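Local coordinates for protein 2-C-methyl-D-erythritol 2,4-cyclodiphosphate synthase (Thermus thermophilus, PDB 1IV3) that catalyses the metal-dependent cyclisation of 4-diphosphocytidyl-2-C-methyl-D-erythritol 2-phosphate to 2-C-methyl-D-erythritol 2,4-cyclodiphosphate, releasing CMP, in the non-mevalonate pathway to isoprenoids, at residues H42-A47 with A94-T99; L60-D63 with R67-G70. The protein carries 3 engineered substitutions. All blocks are in the same frame, centred on the assembly; numbering follows the deposited sequence.

Contact 1 of 2, residues H42-A47 with A94-T99. With MG (magnesium ion), chain G.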
loop_
_atom_site.group_PDB
_atom_site.type_symbol
_atom_site.label_atom_id
_atom_site.label_comp_id
_atom_site.label_asym_id
_atom_site.label_seq_id
_atom_site.Cartn_x
_atom_site.Cartn_y
_atom_site.Cartn_z
ATOM N N HIS A 42 -14.232 -2.233 -3.559
ATOM C CA HIS A 42 -13.750 -3.463 -2.921
ATOM C C HIS A 42 -12.610 -3.208 -1.939
ATOM O O HIS A 42 -12.616 -3.761 -0.839
ATOM C CB HIS A 42 -13.275 -4.466 -3.970
ATOM C CG HIS A 42 -14.425 -5.018 -4.743
ATOM N ND1 HIS A 42 -14.296 -5.908 -5.774
ATOM C CD2 HIS A 42 -15.758 -4.780 -4.598
ATOM C CE1 HIS A 42 -15.494 -6.212 -6.254
ATOM N NE2 HIS A 42 -16.398 -5.537 -5.557
ATOM N N ALA A 43 -11.691 -2.346 -2.360
ATOM C CA ALA A 43 -10.554 -2.074 -1.461
ATOM C C ALA A 43 -10.992 -1.339 -0.202
ATOM O O ALA A 43 -10.477 -1.603 0.886
ATOM C CB ALA A 43 -9.488 -1.276 -2.206
ATOM N N LEU A 44 -11.943 -0.401 -0.318
ATOM C CA LEU A 44 -12.465 0.299 0.857
ATOM C C LEU A 44 -13.187 -0.676 1.773
ATOM O O LEU A 44 -13.083 -0.609 2.997
ATOM C CB LEU A 44 -13.434 1.428 0.440
ATOM C CG LEU A 44 -12.740 2.631 -0.204
ATOM C CD1 LEU A 44 -13.717 3.556 -0.917
ATOM C CD2 LEU A 44 -11.945 3.380 0.865
ATOM N N THR A 45 -13.938 -1.602 1.170
ATOM C CA THR A 45 -14.716 -2.548 1.988
ATOM C C THR A 45 -13.776 -3.475 2.767
ATOM O O THR A 45 -13.927 -3.708 3.978
ATOM C CB THR A 45 -15.666 -3.373 1.108
ATOM O OG1 THR A 45 -16.577 -2.531 0.383
ATOM C CG2 THR A 45 -16.551 -4.276 1.968
ATOM N N ASP A 46 -12.781 -4.015 2.059
ATOM C CA ASP A 46 -11.781 -4.838 2.743
ATOM C C ASP A 46 -11.070 -4.040 3.841
ATOM O O ASP A 46 -10.806 -4.570 4.921
ATOM C CB ASP A 46 -10.751 -5.411 1.775
ATOM C CG ASP A 46 -11.143 -6.739 1.150
ATOM O OD1 ASP A 46 -12.145 -7.337 1.601
ATOM O OD2 ASP A 46 -10.445 -7.216 0.224
ATOM N N ALA A 47 -10.726 -2.775 3.599
ATOM C CA ALA A 47 -10.031 -1.980 4.610
ATOM C C ALA A 47 -10.887 -1.815 5.860
ATOM O O ALA A 47 -10.388 -1.924 6.984
ATOM C CB ALA A 47 -9.651 -0.615 4.046
ATOM N N ALA A 94 -10.901 8.236 4.767
ATOM C CA ALA A 94 -10.492 7.189 3.822
ATOM C C ALA A 94 -9.531 7.810 2.812
ATOM O O ALA A 94 -9.815 8.885 2.298
ATOM C CB ALA A 94 -11.687 6.537 3.127
ATOM N N SER A 95 -8.414 7.131 2.545
ATOM C CA SER A 95 -7.419 7.643 1.616
ATOM C C SER A 95 -7.081 6.518 0.659
ATOM O O SER A 95 -6.674 5.458 1.142
ATOM C CB SER A 95 -6.163 8.102 2.366
ATOM O OG SER A 95 -5.229 8.633 1.427
ATOM N N LEU A 96 -7.280 6.729 -0.644
ATOM C CA LEU A 96 -7.001 5.599 -1.534
ATOM C C LEU A 96 -6.441 6.055 -2.872
ATOM O O LEU A 96 -6.642 7.201 -3.259
ATOM C CB LEU A 96 -8.265 4.786 -1.790
ATOM C CG LEU A 96 -9.344 5.491 -2.612
ATOM C CD1 LEU A 96 -10.347 4.491 -3.175
ATOM C CD2 LEU A 96 -10.088 6.507 -1.751
ATOM N N VAL A 97 -5.770 5.096 -3.511
ATOM C CA VAL A 97 -5.189 5.343 -4.821
ATOM C C VAL A 97 -5.803 4.377 -5.830
ATOM O O VAL A 97 -5.856 3.173 -5.586
ATOM C CB VAL A 97 -3.672 5.102 -4.829
ATOM C CG1 VAL A 97 -3.043 5.439 -6.164
ATOM C CG2 VAL A 97 -3.015 5.931 -3.717
ATOM N N LEU A 98 -6.230 4.952 -6.945
ATOM C CA LEU A 98 -6.667 4.179 -8.086
ATOM C C LEU A 98 -5.618 4.281 -9.199
ATOM O O LEU A 98 -5.218 5.396 -9.542
ATOM C CB LEU A 98 -7.990 4.676 -8.632
ATOM C CG LEU A 98 -9.085 4.829 -7.585
ATOM C CD1 LEU A 98 -10.396 5.169 -8.298
ATOM C CD2 LEU A 98 -9.226 3.575 -6.739
ATOM N N THR A 99 -5.253 3.102 -9.697
ATOM C CA THR A 99 -4.238 3.015 -10.740
ATOM C C THR A 99 -4.796 2.307 -11.958
ATOM O O THR A 99 -5.316 1.189 -11.866
ATOM C CB THR A 99 -3.003 2.255 -10.216
ATOM O OG1 THR A 99 -2.502 2.912 -9.045
ATOM C CG2 THR A 99 -1.898 2.264 -11.248
HETATM MG MG MG G . -12.720 -6.566 -6.740
HETATM O O HOH W 1 -12.676 -8.781 -6.011
#
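His42 ND1 holds the magnesium ion at 2.0 Å, two residues along the helix from Leu44, the side chain that packs on Ala94 and Leu96 of the strand. The ion lies off ND1, at nearly equal distances from the flanking CG and CE1, and water 1 lies 2.3 Å from the magnesium on another side; Asp8 and His10 complete the set of protein ligands. The second imidazole nitrogen, NE2, is hydrogen-bonded to Ser73 OG, so both nitrogens have a partner and the ring's rotation is fixed. One bond holds the backbone turn just behind it, Asp46 N to His42 O at 2.9 Å.

Across the contact everything is apolar, and Leu44 does the work with both branches. With CG set beside the backbone N (chi1 -72°), its end swings nearer to the strand than its first bond would suggest. CD2 meets Ala94 CB at 3.9 Å, while CD1 meets Leu96 CD1 at 4.2 Å, methyl against methyl. Leu96 holds its CG between the backbone N and the carbonyl carbon, chi1 68°, and its side chain crosses that of Leu44 at about a right angle. Leu116 and Met120 of helix 109-120 and Ala146 of strand 141-150 close in on Leu44, and all three touching residues are buried. Ser95, between Ala94 and Leu96 in the chain, turns its CB away from the helix; its OG is hydrogen-bonded to Ser50 OG and Tyr5 N of a second subunit.

Residues 42-47 thus belong to a helix laid on one side of the mixed sheet, whose other side meets a neighbouring subunit. This is the alpha/beta layering of the IspF homotrimer, with sheets inward and helices outward, and the helix also supplies a histidine to the metal site.

Contact 2 of 2, residues L60-D63 with R67-G70; sequences LFPD and RWRG
Phe61 and Trp68 form a T-shaped (edge-to-face) aromatic pair inside the loop that links helix 57-60 to helix 73-86. The pair draws together a loop whose Phe61, Pro62 and Asp63 are predicted to bind the substrate. Their planes stand at 88°, and the centroids of the Phe61 ring and the Trp68 six-membered ring are 4.9 Å apart. The edge belongs to Phe61: its CD1 points onto the middle of the indole, 3.5 Å from Trp68 CD2, with CE1 beside it over CE2 and CZ2. Arg67 covers the opposite indole face with its CB. Phe61 in turn carries Leu60 CB over one face and stacks with Phe76. With Trp68 cut back to an alanine, the Phe61 edge would probably lose the aromatic face it points at, and a gap would open between Phe61 and Arg67.

Farther along, Arg69 bends at chi3 (68°), bringing its guanidinium edge-on to the main chain of Asp63. NH1 donates to Asp63 O at 2.9 Å, with the oxygen in the guanidinium plane. Water 2, beside NE1 but above the indole plane on the Phe61 side, donates to Leu60 O at 2.8 Å and accepts a weak bond from Trp68 NE1 at 3.3 Å.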
loop_
_atom_site.group_PDB
_atom_site.type_symbol
_atom_site.label_atom_id
_atom_site.label_comp_id
_atom_site.label_asym_id
_atom_site.label_seq_id
_atom_site.Cartn_x
_atom_site.Cartn_y
_atom_site.Cartn_z
ATOM N N LEU A 60 -17.070 -12.681 3.309
ATOM C CA LEU A 60 -18.383 -12.218 3.746
ATOM C C LEU A 60 -19.359 -12.051 2.593
ATOM O O LEU A 60 -20.582 -12.116 2.795
ATOM C CB LEU A 60 -18.237 -10.909 4.508
ATOM C CG LEU A 60 -17.415 -10.828 5.780
ATOM C CD1 LEU A 60 -17.742 -9.514 6.490
ATOM C CD2 LEU A 60 -17.654 -11.991 6.718
ATOM N N PHE A 61 -18.841 -11.863 1.377
ATOM C CA PHE A 61 -19.738 -11.589 0.262
ATOM C C PHE A 61 -19.484 -12.511 -0.914
ATOM O O PHE A 61 -19.302 -12.017 -2.039
ATOM C CB PHE A 61 -19.595 -10.118 -0.159
ATOM C CG PHE A 61 -19.761 -9.126 0.979
ATOM C CD1 PHE A 61 -20.994 -8.953 1.614
ATOM C CD2 PHE A 61 -18.700 -8.362 1.436
ATOM C CE1 PHE A 61 -21.118 -8.048 2.654
ATOM C CE2 PHE A 61 -18.826 -7.460 2.470
ATOM C CZ PHE A 61 -20.047 -7.296 3.107
ATOM N N PRO A 62 -19.472 -13.821 -0.690
ATOM C CA PRO A 62 -19.118 -14.740 -1.777
ATOM C C PRO A 62 -20.306 -14.906 -2.708
ATOM O O PRO A 62 -21.445 -14.760 -2.268
ATOM C CB PRO A 62 -18.859 -16.059 -1.043
ATOM C CG PRO A 62 -19.896 -15.997 0.060
ATOM C CD PRO A 62 -19.801 -14.565 0.530
ATOM N N ASP A 63 -20.032 -15.210 -3.977
ATOM C CA ASP A 63 -21.169 -15.275 -4.903
ATOM C C ASP A 63 -21.950 -16.570 -4.727
ATOM O O ASP A 63 -22.949 -16.797 -5.415
ATOM C CB ASP A 63 -20.702 -15.092 -6.342
ATOM C CG ASP A 63 -19.629 -16.059 -6.780
ATOM O OD1 ASP A 63 -18.924 -16.606 -5.907
ATOM O OD2 ASP A 63 -19.492 -16.270 -8.007
ATOM N N ARG A 67 -27.730 -13.734 -1.046
ATOM C CA ARG A 67 -27.925 -12.365 -0.566
ATOM C C ARG A 67 -27.027 -11.387 -1.312
ATOM O O ARG A 67 -27.347 -10.210 -1.463
ATOM C CB ARG A 67 -27.594 -12.197 0.923
ATOM C CG ARG A 67 -28.672 -12.631 1.890
ATOM C CD ARG A 67 -28.168 -12.751 3.313
ATOM N NE ARG A 67 -26.832 -13.340 3.375
ATOM C CZ ARG A 67 -26.119 -13.351 4.501
ATOM N NH1 ARG A 67 -26.689 -12.800 5.567
ATOM N NH2 ARG A 67 -24.902 -13.881 4.568
ATOM N N TRP A 68 -25.869 -11.880 -1.761
ATOM C CA TRP A 68 -24.863 -10.950 -2.269
ATOM C C TRP A 68 -24.576 -11.102 -3.750
ATOM O O TRP A 68 -24.086 -10.157 -4.373
ATOM C CB TRP A 68 -23.552 -11.157 -1.483
ATOM C CG TRP A 68 -23.756 -11.064 -0.000
ATOM C CD1 TRP A 68 -23.486 -12.043 0.912
ATOM C CD2 TRP A 68 -24.260 -9.943 0.731
ATOM N NE1 TRP A 68 -23.795 -11.587 2.166
ATOM C CE2 TRP A 68 -24.277 -10.305 2.092
ATOM C CE3 TRP A 68 -24.712 -8.663 0.391
ATOM C CZ2 TRP A 68 -24.720 -9.438 3.094
ATOM C CZ3 TRP A 68 -25.150 -7.806 1.384
ATOM C CH2 TRP A 68 -25.156 -8.193 2.734
ATOM N N ARG A 69 -24.855 -12.273 -4.319
ATOM C CA ARG A 69 -24.533 -12.453 -5.744
ATOM C C ARG A 69 -25.268 -11.409 -6.578
ATOM O O ARG A 69 -26.443 -11.132 -6.323
ATOM C CB ARG A 69 -24.882 -13.865 -6.211
ATOM C CG ARG A 69 -24.715 -14.054 -7.712
ATOM C CD ARG A 69 -24.843 -15.493 -8.169
ATOM N NE ARG A 69 -26.189 -16.037 -8.022
ATOM C CZ ARG A 69 -26.587 -16.821 -7.027
ATOM N NH1 ARG A 69 -25.745 -17.175 -6.059
ATOM N NH2 ARG A 69 -27.840 -17.255 -7.002
ATOM N N GLY A 70 -24.595 -10.813 -7.569
ATOM C CA GLY A 70 -25.285 -9.863 -8.416
ATOM C C GLY A 70 -25.515 -8.487 -7.823
ATOM O O GLY A 70 -25.961 -7.598 -8.565
HETATM O O HOH W 2 -22.156 -11.796 5.060
#

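How the contacts relate
Contact 2 is nested within the length of chain that contact 1 closes, and their centres lie 19 Å apart. They nevertheless meet: Thr45 CG2, on the helix of contact 1, packs 3.9 Å from Phe61 CE2. A hydrogen bond from the backbone N of Ile57 to Asp46 OD1 makes a second tie, at the start of the short helix leading into contact 2. Contact 1 borders the metal site, and contact 2 probably borders the substrate pocket. The nearest atom of the Phe61 side chain is about 10 Å from the magnesium that His42 binds. His34, also predicted to bind substrate, brings its side chain within about 5 Å of that of Asp63.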